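Local coordinates for protein chorismatase (Streptomyces hygroscopicus, PDB 4BPS) that hydrolyses chorismate to a dihydroxylated cyclohexadiene carboxylic acid and pyruvate in the biosynthesis of the immunosuppressants FK506 and FK520, at residues A[39-44]-A[73-78]; A[49-54]-A[100-105]; A[132-137]-A[193-198]; A[199-204]-A[230-235]. One frame throughout, in Å; residues are numbered along the deposited sequence.

Overall arrangement
Along the chain, contacts 1 and 2 interlock, since residues 49-54 fall between the two segments of contact 1; contacts 3 and 4 follow in series. Contact 1 lies inside the five-stranded sheet of strands 21-25, 72-77, 38-44, 57-62 and 52-54. Contact 2, its centre about 11 Å away, joins that sheet to strand 98-105 of the six-stranded sheet, whose neighbouring strand 189-196 carries one half of contact 3. From there the chain runs directly into strand 201-204 of contact 4, about 10 Å from contact 3 between centres, in a third sheet. The row thus links the three sheets, contact 3 lying closest to the bound 3-(2-carboxyethyl)benzoic acid.

Contact 1. Residues A[39-44]-A[73-78]; sequences LGLIEH and TEVWHA
His44 and Glu74 meet through a nearly straight hydrogen bond, His44 NE2 to Glu74 OE1 at 2.8 Å. The carboxylate oxygen lies near the imidazole plane, whereas the ring nitrogen approaches it on the anti side, 33° out of the carboxylate plane. Glu74 reaches there because its CG stands anti to the backbone N (chi1 170°) on an extended chain; its other oxygen, OE2, takes the indole N-H of Trp76 through the anti lone pair, NE1 to OE2 2.8 Å. Lys297 adds a salt bridge to Glu74 OE1, so both oxygens of this buried carboxylate are engaged. Cutting Glu74 back to an alanine is likely to strand the His44 and Trp76 N-H groups without an acceptor and Lys297 without this counter-charge.

The backbones form an antiparallel pair, with Ile42 and Glu74 exchanging two bonds. At one end Trp76 O accepts from both Leu39 N (2.7 Å) and Gly40 N (3.3 Å), a classic beta bulge in the sheet that also holds strands 21-25 and 57-62.

Apolar contacts are few: Leu41 CD2 reaches Thr73 CG2 at 3.9 Å, and past the bulge Leu39 CD1 rests on Ala78 CB, also at 3.9 Å. At the opposite end from the bulge, on the Leu41/Val75 face, Glu43 and Thr73 lie side by side, bridged by a water that donates to Glu43 OE2; Glu43 OE1 pairs with Arg59, and Thr73 OG1 bonds Thr27.

Contact 2. Residues A[49-54]-A[100-105]; sequences TDVSLV and FGVVRT
Val51 has the largest share of the contact, its two methyls dropping onto the strand formed by residues 100-105. CG2 takes the middle position: it touches Val102 CG1 at 3.8 Å, in one of the two conformers of Val102, and lies against the aliphatic part of Arg104, with Arg104 CD at 3.7 Å. The other methyl, CG1, stands anti to the backbone N (chi1 174°) and is thereby directed at the backbone of the strand, where it meets Val102 O at 3.4 Å. Both the Val102 and the Arg104 side chains cross that of Val51 at a slant.

Arg104 makes the second half of the contact. Its CG sits between its own backbone N and carbonyl carbon (chi1 68°), and a bend at chi3 carries the guanidinium under Thr49, whose carbonyl oxygen lies over one face of the group. Thr49 O is 3.1 Å from Arg104 NH1, but it sits above the plane and the angle is poor, making this a polar contact without a hydrogen bond. The real bonds of the guanidinium are made elsewhere: NH1 to Ala61 O and Thr60 OG1, and NH2 to Gly187 O.

The CB of Thr49 points away from the strand; Thr49 OG1 donates to Asp50 O at 2.8 Å and also bonds Ala61 N.

No backbone hydrogen bond joins the two segments. What results is face-to-face packing between two sheets of the chorismatase fold: the residues leading into edge strand 52-54 pack on strand 98-105, with Thr60 and Ala91 also touching Val51.

Contact 3. Residues A[132-137]-A[193-198]; sequences PLLART and FLAARG
Leu134 and Phe193 meet in the tight half of this contact, where Leu134 CD2 approaches Phe193 CD2 at 4.0 Å, obliquely to the ring. Phe193 holds its CG between the backbone N and the carbonyl carbon (chi1 64°), which turns the ring toward helix 112-129; Val122 and Thr126 of that helix touch it. Ala195 adds its methyl on the same face, 4.1 Å from Leu134 CD2. At the bulge Ala135 CB meets Leu194 CB at 4.2 Å.

Here the antiparallel pairing is distorted. Leu194 O accepts from Ala135 N at 2.8 Å and more weakly from Arg136 N at 3.5 Å, a classic beta bulge that shifts the register by one residue. Beyond it, Leu194 N bonds Arg136 O and regular pairing resumes.

Toward the other end the contact opens to solvent. Leu133 and Ala196 still exchange two backbone bonds, Ala196 N to Leu133 O being the shorter at 2.8 Å, and Leu133 CD1 rests against Gly198 O at 3.6 Å. Pro132, though, has no hydrogen to offer Ala196 O, and the CB of exposed Arg197 points away.

The polar side of the buried half belongs to Arg136. Its guanidinium, in whose plane Thr137 O lies 2.8 Å from NH2, also bonds Ile242 O and faces Trp138 in a cation-pi contact. The bond from NH2 to Thr180 OG1 ties Arg136 to a residue of the ligand pocket, consistent with a second-shell position. The buried charge is probably stabilised by carbonyls, a hydroxyl and an aromatic ring, with Glu340 only a long, weak ion pair.

Contact 4. Residues A[199-204]-A[230-235]; sequences GVRINI and TWLGPP
Asn203 and Thr230 stand side by side, pointing the same way from their strands, and join through the threonine hydroxyl, Thr230 OG1 donating to Asn203 OD1 at 2.9 Å. The donor is tilted 19° from the amide carbonyl plane. With OG1 anti to the carbonyl carbon (chi1 -63°), CG2 is left to face Arg201, whose CD it meets at 3.8 Å. A valine in place of Thr230 would probably leave both Asn203 OD1 and Ala178 N, which also bonds the hydroxyl, without their partner, though Ala174 O would still hold Asn203 ND2.

Arg201 crosses both Thr230 and Leu232 at a slant, laying CG 3.8 Å from Leu232 CD1. Bends at chi2 and chi3 fold its guanidinium back so that Asn203 ND2 sits 3.7 Å above the plane, toward the rim; Arg201 NH1 bonds Leu134 O.

On the reverse face Trp231 receives Val200 CG1 at the edge of its ring, in plane, 3.9 Å from CD1. Ile204 runs alongside the Trp231 side chain, its CD1 4.2 Å from Trp231 CB. Trp231 NE1 bonds Gly233 O at 2.9 Å, approaching from above the carbonyl plane.

Ile202 and Trp231 exchange two backbone bonds, and Gly233 N closes the antiparallel pairing on Val200 O. Strand 239-249 flanks strand 229-232, helix 276-281 touches Ile204, and strand 133-142 covers Arg201 and Leu232 through Leu133 and Ala135.

Contact 1. Residues A[39-44]-A[73-78]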
loop_
_atom_site.group_PDB
_atom_site.type_symbol
_atom_site.label_atom_id
_atom_site.label_comp_id
_atom_site.label_asym_id
_atom_site.label_seq_id
_atom_site.Cartn_x
_atom_site.Cartn_y
_atom_site.Cartn_z
ATOM N N LEU A 39 -2.918 -16.196 0.234
ATOM C CA LEU A 39 -1.482 -15.952 0.286
ATOM C C LEU A 39 -1.097 -15.412 1.652
ATOM O O LEU A 39 -0.154 -15.899 2.244
ATOM C CB LEU A 39 -1.052 -14.932 -0.764
ATOM C CG LEU A 39 -0.676 -15.355 -2.157
ATOM C CD1 LEU A 39 -0.459 -14.120 -2.995
ATOM C CD2 LEU A 39 0.622 -16.178 -2.109
ATOM N N GLY A 40 -1.814 -14.408 2.145
ATOM C CA GLY A 40 -1.411 -13.769 3.381
ATOM C C GLY A 40 -2.490 -12.839 3.875
ATOM O O GLY A 40 -3.446 -12.561 3.148
ATOM N N LEU A 41 -2.319 -12.362 5.106
ATOM C CA LEU A 41 -3.376 -11.662 5.818
ATOM C C LEU A 41 -2.809 -10.507 6.626
ATOM O O LEU A 41 -1.817 -10.672 7.340
ATOM C CB LEU A 41 -4.076 -12.641 6.794
ATOM C CG LEU A 41 -4.666 -13.955 6.280
ATOM C CD1 LEU A 41 -3.650 -15.062 6.404
ATOM C CD2 LEU A 41 -5.891 -14.269 7.074
ATOM N N ILE A 42 -3.466 -9.354 6.537
ATOM C CA ILE A 42 -3.118 -8.185 7.342
ATOM C C ILE A 42 -4.343 -7.801 8.160
ATOM O O ILE A 42 -5.396 -7.481 7.602
ATOM C CB ILE A 42 -2.691 -6.987 6.459
ATOM C CG1 ILE A 42 -1.525 -7.382 5.539
ATOM C CG2 ILE A 42 -2.379 -5.784 7.332
ATOM C CD1 ILE A 42 -0.248 -7.791 6.262
ATOM N N GLU A 43 -4.194 -7.869 9.480
ATOM C CA GLU A 43 -5.294 -7.534 10.394
ATOM C C GLU A 43 -5.232 -6.068 10.789
ATOM O O GLU A 43 -4.336 -5.637 11.514
ATOM C CB GLU A 43 -5.227 -8.420 11.640
ATOM C CG GLU A 43 -5.274 -9.889 11.272
ATOM C CD GLU A 43 -5.185 -10.802 12.458
ATOM O OE1 GLU A 43 -4.481 -10.459 13.429
ATOM O OE2 GLU A 43 -5.806 -11.880 12.415
ATOM N N HIS A 44 -6.172 -5.273 10.282
ATOM C CA HIS A 44 -6.287 -3.862 10.645
ATOM C C HIS A 44 -7.140 -3.739 11.881
ATOM O O HIS A 44 -8.221 -4.298 11.949
ATOM C CB HIS A 44 -6.963 -3.095 9.505
ATOM C CG HIS A 44 -6.123 -3.050 8.275
ATOM N ND1 HIS A 44 -5.074 -2.166 8.126
ATOM C CD2 HIS A 44 -6.144 -3.836 7.172
ATOM C CE1 HIS A 44 -4.492 -2.412 6.962
ATOM N NE2 HIS A 44 -5.127 -3.411 6.362
ATOM N N THR A 73 -9.951 -7.854 8.325
ATOM C CA THR A 73 -8.779 -8.513 7.765
ATOM C C THR A 73 -8.714 -8.304 6.259
ATOM O O THR A 73 -9.685 -8.539 5.512
ATOM C CB THR A 73 -8.792 -10.017 8.069
ATOM O OG1 THR A 73 -8.890 -10.176 9.481
ATOM C CG2 THR A 73 -7.514 -10.716 7.609
ATOM N N GLU A 74 -7.561 -7.819 5.825
ATOM C CA GLU A 74 -7.236 -7.670 4.411
ATOM C C GLU A 74 -6.517 -8.950 3.983
ATOM O O GLU A 74 -5.427 -9.240 4.473
ATOM C CB GLU A 74 -6.324 -6.452 4.256
ATOM C CG GLU A 74 -5.673 -6.262 2.902
ATOM C CD GLU A 74 -4.688 -5.111 2.905
ATOM O OE1 GLU A 74 -4.897 -4.125 3.659
ATOM O OE2 GLU A 74 -3.681 -5.177 2.154
ATOM N N VAL A 75 -7.132 -9.725 3.083
ATOM C CA VAL A 75 -6.609 -11.027 2.692
ATOM C C VAL A 75 -6.173 -10.976 1.228
ATOM O O VAL A 75 -6.972 -10.636 0.355
ATOM C CB VAL A 75 -7.660 -12.147 2.871
ATOM C CG1 VAL A 75 -7.014 -13.502 2.629
ATOM C CG2 VAL A 75 -8.317 -12.092 4.271
ATOM N N TRP A 76 -4.915 -11.325 0.981
ATOM C CA TRP A 76 -4.390 -11.429 -0.376
ATOM C C TRP A 76 -4.444 -12.880 -0.830
ATOM O O TRP A 76 -4.168 -13.814 -0.058
ATOM C CB TRP A 76 -2.984 -10.823 -0.451
ATOM C CG TRP A 76 -3.119 -9.346 -0.434
ATOM C CD1 TRP A 76 -3.072 -8.528 0.655
ATOM C CD2 TRP A 76 -3.476 -8.533 -1.549
ATOM N NE1 TRP A 76 -3.356 -7.224 0.270
ATOM C CE2 TRP A 76 -3.613 -7.213 -1.083
ATOM C CE3 TRP A 76 -3.691 -8.795 -2.905
ATOM C CZ2 TRP A 76 -3.943 -6.154 -1.933
ATOM C CZ3 TRP A 76 -4.010 -7.742 -3.745
ATOM C CH2 TRP A 76 -4.133 -6.442 -3.260
ATOM N N HIS A 77 -4.804 -13.039 -2.093
ATOM C CA HIS A 77 -5.024 -14.325 -2.743
ATOM C C HIS A 77 -4.279 -14.368 -4.071
ATOM O O HIS A 77 -4.019 -13.320 -4.683
ATOM C CB HIS A 77 -6.505 -14.471 -3.100
ATOM C CG HIS A 77 -7.425 -14.583 -1.930
ATOM N ND1 HIS A 77 -8.008 -15.777 -1.574
ATOM C CD2 HIS A 77 -7.908 -13.653 -1.064
ATOM C CE1 HIS A 77 -8.806 -15.581 -0.531
ATOM N NE2 HIS A 77 -8.746 -14.306 -0.196
ATOM N N ALA A 78 -4.014 -15.573 -4.560
ATOM C CA ALA A 78 -3.662 -15.722 -5.975
ATOM C C ALA A 78 -4.112 -17.098 -6.434
ATOM O O ALA A 78 -5.158 -17.220 -7.056
ATOM C CB ALA A 78 -2.154 -15.498 -6.195
HETATM O O HOH W 1 -7.760 -12.487 10.578
#

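Contact 2. Residues A[49-54]-A[100-105]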
loop_
_atom_site.group_PDB
_atom_site.type_symbol
_atom_site.label_atom_id
_atom_site.label_comp_id
_atom_site.label_asym_id
_atom_site.label_seq_id
_atom_site.Cartn_x
_atom_site.Cartn_y
_atom_site.Cartn_z
ATOM N N THR A 49 0.884 -7.090 16.288
ATOM C CA THR A 49 1.483 -8.369 16.655
ATOM C C THR A 49 2.831 -8.490 15.937
ATOM O O THR A 49 3.208 -7.632 15.130
ATOM C CB THR A 49 0.604 -9.571 16.227
ATOM O OG1 THR A 49 0.542 -9.634 14.792
ATOM C CG2 THR A 49 -0.797 -9.487 16.774
ATOM N N ASP A 50 3.524 -9.595 16.199
ATOM C CA ASP A 50 4.676 -9.951 15.373
ATOM C C ASP A 50 4.208 -10.450 14.005
ATOM O O ASP A 50 3.010 -10.511 13.712
ATOM C CB ASP A 50 5.609 -10.978 16.078
ATOM C CG ASP A 50 5.042 -12.415 16.139
ATOM O OD1 ASP A 50 3.865 -12.661 15.785
ATOM O OD2 ASP A 50 5.806 -13.309 16.575
ATOM N N VAL A 51 5.177 -10.742 13.145
ATOM C CA VAL A 51 4.907 -11.361 11.852
ATOM C C VAL A 51 5.152 -12.861 12.008
ATOM O O VAL A 51 6.180 -13.278 12.586
ATOM C CB VAL A 51 5.844 -10.804 10.784
ATOM C CG1 VAL A 51 5.669 -11.538 9.486
ATOM C CG2 VAL A 51 5.621 -9.305 10.601
ATOM N N SER A 52 4.250 -13.684 11.471
ATOM C CA SER A 52 4.416 -15.129 11.574
ATOM C C SER A 52 3.745 -15.779 10.378
ATOM O O SER A 52 3.063 -15.111 9.597
ATOM C CB SER A 52 3.799 -15.663 12.883
ATOM O OG SER A 52 2.404 -15.505 12.868
ATOM N N LEU A 53 3.941 -17.088 10.247
ATOM C CA LEU A 53 3.177 -17.911 9.311
ATOM C C LEU A 53 2.069 -18.633 10.066
ATOM O O LEU A 53 2.307 -19.247 11.115
ATOM C CB LEU A 53 4.068 -18.961 8.654
ATOM C CG LEU A 53 5.156 -18.445 7.731
ATOM C CD1 LEU A 53 6.083 -19.587 7.349
ATOM C CD2 LEU A 53 4.592 -17.812 6.439
ATOM N N VAL A 54 0.864 -18.562 9.518
ATOM C CA VAL A 54 -0.251 -19.356 10.021
ATOM C C VAL A 54 -0.662 -20.299 8.904
ATOM O O VAL A 54 -1.204 -19.858 7.881
ATOM C CB VAL A 54 -1.399 -18.455 10.430
ATOM C CG1 VAL A 54 -2.616 -19.290 10.885
ATOM C CG2 VAL A 54 -0.924 -17.523 11.530
ATOM N N PHE A 100 4.075 -12.926 -1.883
ATOM C CA PHE A 100 3.549 -12.003 -0.872
ATOM C C PHE A 100 4.469 -12.065 0.337
ATOM O O PHE A 100 4.788 -13.154 0.787
ATOM C CB PHE A 100 2.134 -12.430 -0.467
ATOM C CG PHE A 100 1.519 -11.590 0.619
ATOM C CD1 PHE A 100 0.927 -10.383 0.324
ATOM C CD2 PHE A 100 1.507 -12.014 1.934
ATOM C CE1 PHE A 100 0.336 -9.606 1.330
ATOM C CE2 PHE A 100 0.920 -11.235 2.930
ATOM C CZ PHE A 100 0.349 -10.037 2.620
ATOM N N GLY A 101 4.849 -10.910 0.880
ATOM C CA GLY A 101 5.679 -10.876 2.075
ATOM C C GLY A 101 5.267 -9.786 3.038
ATOM O O GLY A 101 4.675 -8.762 2.656
ATOM N N VAL A 102 5.616 -9.999 4.307
ATOM C CA VAL A 102 5.327 -9.073 5.376
ATOM C C VAL A 102 6.505 -9.056 6.341
ATOM O O VAL A 102 7.036 -10.114 6.667
ATOM C CB VAL A 102 4.090 -9.644 6.173
ATOM C CG1 VAL A 102 3.719 -8.746 7.335
ATOM C CG2 VAL A 102 2.884 -9.935 5.268
ATOM N N VAL A 103 6.899 -7.871 6.802
ATOM C CA VAL A 103 8.042 -7.737 7.694
ATOM C C VAL A 103 7.852 -6.460 8.502
ATOM O O VAL A 103 7.219 -5.512 8.037
ATOM C CB VAL A 103 9.362 -7.692 6.885
ATOM C CG1 VAL A 103 9.379 -6.568 5.839
ATOM C CG2 VAL A 103 10.581 -7.612 7.791
ATOM N N ARG A 104 8.364 -6.408 9.726
ATOM C CA ARG A 104 8.252 -5.192 10.515
ATOM C C ARG A 104 9.470 -4.958 11.382
ATOM O O ARG A 104 10.259 -5.878 11.633
ATOM C CB ARG A 104 6.943 -5.210 11.325
ATOM C CG ARG A 104 6.891 -6.246 12.438
ATOM C CD ARG A 104 5.485 -6.468 12.976
ATOM N NE ARG A 104 4.962 -5.224 13.531
ATOM C CZ ARG A 104 3.705 -4.802 13.422
ATOM N NH1 ARG A 104 2.758 -5.569 12.877
ATOM N NH2 ARG A 104 3.381 -3.616 13.913
ATOM N N THR A 105 9.604 -3.712 11.843
ATOM C CA THR A 105 10.656 -3.322 12.756
ATOM C C THR A 105 10.019 -2.582 13.922
ATOM O O THR A 105 9.026 -1.893 13.759
ATOM C CB THR A 105 11.724 -2.500 12.037
ATOM O OG1 THR A 105 12.826 -2.287 12.923
ATOM C CG2 THR A 105 11.189 -1.137 11.568
#

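Contact 3. Residues A[132-137]-A[193-198]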
loop_
_atom_site.group_PDB
_atom_site.type_symbol
_atom_site.label_atom_id
_atom_site.label_comp_id
_atom_site.label_asym_id
_atom_site.label_seq_id
_atom_site.Cartn_x
_atom_site.Cartn_y
_atom_site.Cartn_z
ATOM N N PRO A 132 11.619 -10.673 -8.965
ATOM C CA PRO A 132 12.274 -9.363 -8.899
ATOM C C PRO A 132 11.349 -8.173 -9.159
ATOM O O PRO A 132 11.761 -7.051 -8.877
ATOM C CB PRO A 132 13.332 -9.454 -10.006
ATOM C CG PRO A 132 12.733 -10.416 -10.989
ATOM C CD PRO A 132 12.068 -11.463 -10.127
ATOM N N LEU A 133 10.158 -8.368 -9.713
ATOM C CA LEU A 133 9.305 -7.239 -10.088
ATOM C C LEU A 133 8.375 -6.911 -8.950
ATOM O O LEU A 133 7.367 -7.586 -8.751
ATOM C CB LEU A 133 8.513 -7.571 -11.345
ATOM C CG LEU A 133 9.337 -7.914 -12.588
ATOM C CD1 LEU A 133 8.383 -8.138 -13.772
ATOM C CD2 LEU A 133 10.369 -6.860 -12.943
ATOM N N LEU A 134 8.695 -5.886 -8.164
ATOM C CA LEU A 134 7.754 -5.486 -7.127
ATOM C C LEU A 134 6.489 -4.906 -7.761
ATOM O O LEU A 134 6.563 -4.153 -8.727
ATOM C CB LEU A 134 8.369 -4.444 -6.191
ATOM C CG LEU A 134 9.408 -4.978 -5.223
ATOM C CD1 LEU A 134 10.139 -3.797 -4.582
ATOM C CD2 LEU A 134 8.742 -5.814 -4.125
ATOM N N ALA A 135 5.347 -5.274 -7.193
ATOM C CA ALA A 135 4.038 -4.922 -7.734
ATOM C C ALA A 135 3.246 -3.957 -6.865
ATOM O O ALA A 135 2.379 -3.250 -7.375
ATOM C CB ALA A 135 3.197 -6.182 -7.927
ATOM N N ARG A 136 3.492 -3.978 -5.556
ATOM C CA ARG A 136 2.722 -3.154 -4.636
ATOM C C ARG A 136 3.448 -3.181 -3.307
ATOM O O ARG A 136 3.895 -4.262 -2.892
ATOM C CB ARG A 136 1.296 -3.698 -4.461
ATOM C CG ARG A 136 0.203 -2.670 -4.485
ATOM C CD ARG A 136 0.256 -1.646 -3.349
ATOM N NE ARG A 136 -0.928 -0.784 -3.332
ATOM C CZ ARG A 136 -1.079 0.177 -2.435
ATOM N NH1 ARG A 136 -2.175 0.921 -2.429
ATOM N NH2 ARG A 136 -0.120 0.399 -1.561
ATOM N N THR A 137 3.590 -2.048 -2.632
ATOM C CA THR A 137 4.124 -2.021 -1.289
ATOM C C THR A 137 3.189 -1.229 -0.384
ATOM O O THR A 137 2.476 -0.329 -0.835
ATOM C CB THR A 137 5.535 -1.373 -1.229
ATOM O OG1 THR A 137 5.457 -0.002 -1.632
ATOM C CG2 THR A 137 6.532 -2.130 -2.081
ATOM N N PHE A 193 4.327 -6.437 0.928
ATOM C CA PHE A 193 4.611 -6.299 -0.494
ATOM C C PHE A 193 4.132 -7.492 -1.306
ATOM O O PHE A 193 4.019 -8.630 -0.794
ATOM C CB PHE A 193 6.114 -6.060 -0.760
ATOM C CG PHE A 193 6.987 -7.212 -0.351
ATOM C CD1 PHE A 193 7.436 -7.325 0.963
ATOM C CD2 PHE A 193 7.355 -8.186 -1.274
ATOM C CE1 PHE A 193 8.228 -8.392 1.349
ATOM C CE2 PHE A 193 8.149 -9.251 -0.895
ATOM C CZ PHE A 193 8.579 -9.350 0.426
ATOM N N LEU A 194 3.832 -7.200 -2.566
ATOM C CA LEU A 194 3.586 -8.198 -3.594
ATOM C C LEU A 194 4.678 -8.076 -4.652
ATOM O O LEU A 194 5.115 -6.966 -4.970
ATOM C CB LEU A 194 2.241 -7.932 -4.272
ATOM C CG LEU A 194 1.006 -8.271 -3.445
ATOM C CD1 LEU A 194 -0.220 -7.572 -4.031
ATOM C CD2 LEU A 194 0.782 -9.784 -3.404
ATOM N N ALA A 195 5.098 -9.211 -5.209
ATOM C CA ALA A 195 6.119 -9.225 -6.248
ATOM C C ALA A 195 5.799 -10.334 -7.253
ATOM O O ALA A 195 5.049 -11.274 -6.953
ATOM C CB ALA A 195 7.501 -9.452 -5.657
ATOM N N ALA A 196 6.380 -10.208 -8.443
ATOM C CA ALA A 196 6.159 -11.127 -9.547
ATOM C C ALA A 196 7.459 -11.742 -10.025
ATOM O O ALA A 196 8.506 -11.079 -10.097
ATOM C CB ALA A 196 5.467 -10.402 -10.703
ATOM N N ARG A 197 7.352 -13.011 -10.430
ATOM C CA ARG A 197 8.447 -13.752 -11.054
ATOM C C ARG A 197 8.944 -13.040 -12.310
ATOM O O ARG A 197 10.147 -12.950 -12.585
ATOM C CB ARG A 197 7.976 -15.157 -11.419
ATOM C CG ARG A 197 8.984 -15.933 -12.265
ATOM C CD ARG A 197 8.539 -17.343 -12.614
ATOM N NE ARG A 197 7.257 -17.382 -13.305
ATOM C CZ ARG A 197 6.566 -18.484 -13.550
ATOM N NH1 ARG A 197 7.014 -19.686 -13.182
ATOM N NH2 ARG A 197 5.398 -18.359 -14.158
ATOM N N GLY A 198 8.016 -12.531 -13.101
ATOM C CA GLY A 198 8.363 -11.883 -14.342
ATOM C C GLY A 198 7.117 -11.313 -14.956
ATOM O O GLY A 198 6.177 -10.918 -14.258
#

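Contact 4. Residues A[199-204]-A[230-235]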
loop_
_atom_site.group_PDB
_atom_site.type_symbol
_atom_site.label_atom_id
_atom_site.label_comp_id
_atom_site.label_asym_id
_atom_site.label_seq_id
_atom_site.Cartn_x
_atom_site.Cartn_y
_atom_site.Cartn_z
ATOM N N GLY A 199 7.094 -11.248 -16.276
ATOM C CA GLY A 199 5.915 -10.748 -16.955
ATOM C C GLY A 199 5.758 -9.244 -16.902
ATOM O O GLY A 199 6.735 -8.489 -16.787
ATOM N N VAL A 200 4.515 -8.808 -17.001
ATOM C CA VAL A 200 4.190 -7.408 -17.196
ATOM C C VAL A 200 4.012 -6.715 -15.846
ATOM O O VAL A 200 3.188 -7.147 -15.028
ATOM C CB VAL A 200 2.875 -7.287 -17.985
ATOM C CG1 VAL A 200 2.528 -5.818 -18.227
ATOM C CG2 VAL A 200 2.969 -8.059 -19.300
ATOM N N ARG A 201 4.767 -5.644 -15.626
ATOM C CA ARG A 201 4.630 -4.822 -14.435
ATOM C C ARG A 201 4.889 -3.405 -14.915
ATOM O O ARG A 201 6.028 -3.032 -15.220
ATOM C CB ARG A 201 5.625 -5.249 -13.345
ATOM C CG ARG A 201 5.454 -4.525 -11.988
ATOM C CD ARG A 201 6.066 -3.091 -11.934
ATOM N NE ARG A 201 7.409 -2.930 -12.546
ATOM C CZ ARG A 201 8.550 -3.215 -11.920
ATOM N NH1 ARG A 201 8.513 -3.608 -10.637
ATOM N NH2 ARG A 201 9.759 -3.014 -12.486
ATOM N N ILE A 202 3.815 -2.626 -15.053
ATOM C CA ILE A 202 3.894 -1.278 -15.630
ATOM C C ILE A 202 3.566 -0.263 -14.550
ATOM O O ILE A 202 2.459 -0.235 -14.022
ATOM C CB ILE A 202 2.920 -1.121 -16.815
ATOM C CG1 ILE A 202 3.257 -2.103 -17.947
ATOM C CG2 ILE A 202 2.964 0.324 -17.338
ATOM C CD1 ILE A 202 2.148 -2.234 -18.996
ATOM N N ASN A 203 4.538 0.567 -14.202
ATOM C CA ASN A 203 4.309 1.620 -13.211
ATOM C C ASN A 203 3.731 2.837 -13.915
ATOM O O ASN A 203 4.173 3.219 -15.007
ATOM C CB ASN A 203 5.598 1.919 -12.466
ATOM C CG ASN A 203 6.005 0.772 -11.570
ATOM O OD1 ASN A 203 5.158 0.071 -11.030
ATOM N ND2 ASN A 203 7.305 0.567 -11.421
ATOM N N ILE A 204 2.739 3.441 -13.274
ATOM C CA ILE A 204 1.919 4.475 -13.875
ATOM C C ILE A 204 1.990 5.742 -13.045
ATOM O O ILE A 204 1.835 5.709 -11.813
ATOM C CB ILE A 204 0.447 3.972 -13.981
ATOM C CG1 ILE A 204 0.409 2.711 -14.865
ATOM C CG2 ILE A 204 -0.457 5.053 -14.542
ATOM C CD1 ILE A 204 -0.805 1.807 -14.613
ATOM N N THR A 230 0.066 0.653 -10.458
ATOM C CA THR A 230 0.833 -0.352 -11.162
ATOM C C THR A 230 -0.130 -1.318 -11.825
ATOM O O THR A 230 -1.060 -1.816 -11.172
ATOM C CB THR A 230 1.740 -1.146 -10.187
ATOM O OG1 THR A 230 2.687 -0.229 -9.607
ATOM C CG2 THR A 230 2.482 -2.283 -10.881
ATOM N N TRP A 231 0.087 -1.574 -13.115
ATOM C CA TRP A 231 -0.602 -2.648 -13.828
ATOM C C TRP A 231 0.260 -3.903 -13.732
ATOM O O TRP A 231 1.443 -3.869 -14.094
ATOM C CB TRP A 231 -0.825 -2.286 -15.312
ATOM C CG TRP A 231 -1.414 -3.468 -16.024
ATOM C CD1 TRP A 231 -0.734 -4.513 -16.612
ATOM C CD2 TRP A 231 -2.800 -3.811 -16.109
ATOM N NE1 TRP A 231 -1.630 -5.465 -17.084
ATOM C CE2 TRP A 231 -2.902 -5.056 -16.784
ATOM C CE3 TRP A 231 -3.970 -3.179 -15.689
ATOM C CZ2 TRP A 231 -4.129 -5.659 -17.043
ATOM C CZ3 TRP A 231 -5.182 -3.792 -15.937
ATOM C CH2 TRP A 231 -5.250 -5.004 -16.614
ATOM N N LEU A 232 -0.340 -5.004 -13.293
ATOM C CA LEU A 232 0.396 -6.258 -13.114
ATOM C C LEU A 232 -0.296 -7.374 -13.865
ATOM O O LEU A 232 -1.474 -7.655 -13.613
ATOM C CB LEU A 232 0.488 -6.660 -11.637
ATOM C CG LEU A 232 1.485 -7.786 -11.319
ATOM C CD1 LEU A 232 2.904 -7.278 -11.425
ATOM C CD2 LEU A 232 1.200 -8.397 -9.946
ATOM N N GLY A 233 0.438 -8.079 -14.734
ATOM C CA GLY A 233 -0.087 -9.300 -15.327
ATOM C C GLY A 233 -0.539 -9.132 -16.758
ATOM O O GLY A 233 -0.394 -8.082 -17.374
ATOM N N PRO A 234 -1.083 -10.211 -17.324
ATOM C CA PRO A 234 -1.482 -10.208 -18.728
ATOM C C PRO A 234 -2.678 -9.289 -18.958
ATOM O O PRO A 234 -3.409 -8.935 -18.021
ATOM C CB PRO A 234 -1.861 -11.678 -18.993
ATOM C CG PRO A 234 -2.108 -12.275 -17.679
ATOM C CD PRO A 234 -1.305 -11.508 -16.669
ATOM N N PRO A 235 -2.888 -8.861 -20.207
ATOM C CA PRO A 235 -4.006 -7.954 -20.487
ATOM C C PRO A 235 -5.350 -8.494 -19.974
ATOM O O PRO A 235 -6.158 -7.732 -19.423
ATOM C CB PRO A 235 -3.976 -7.830 -22.016
ATOM C CG PRO A 235 -2.534 -8.035 -22.367
ATOM C CD PRO A 235 -2.049 -9.083 -21.397
#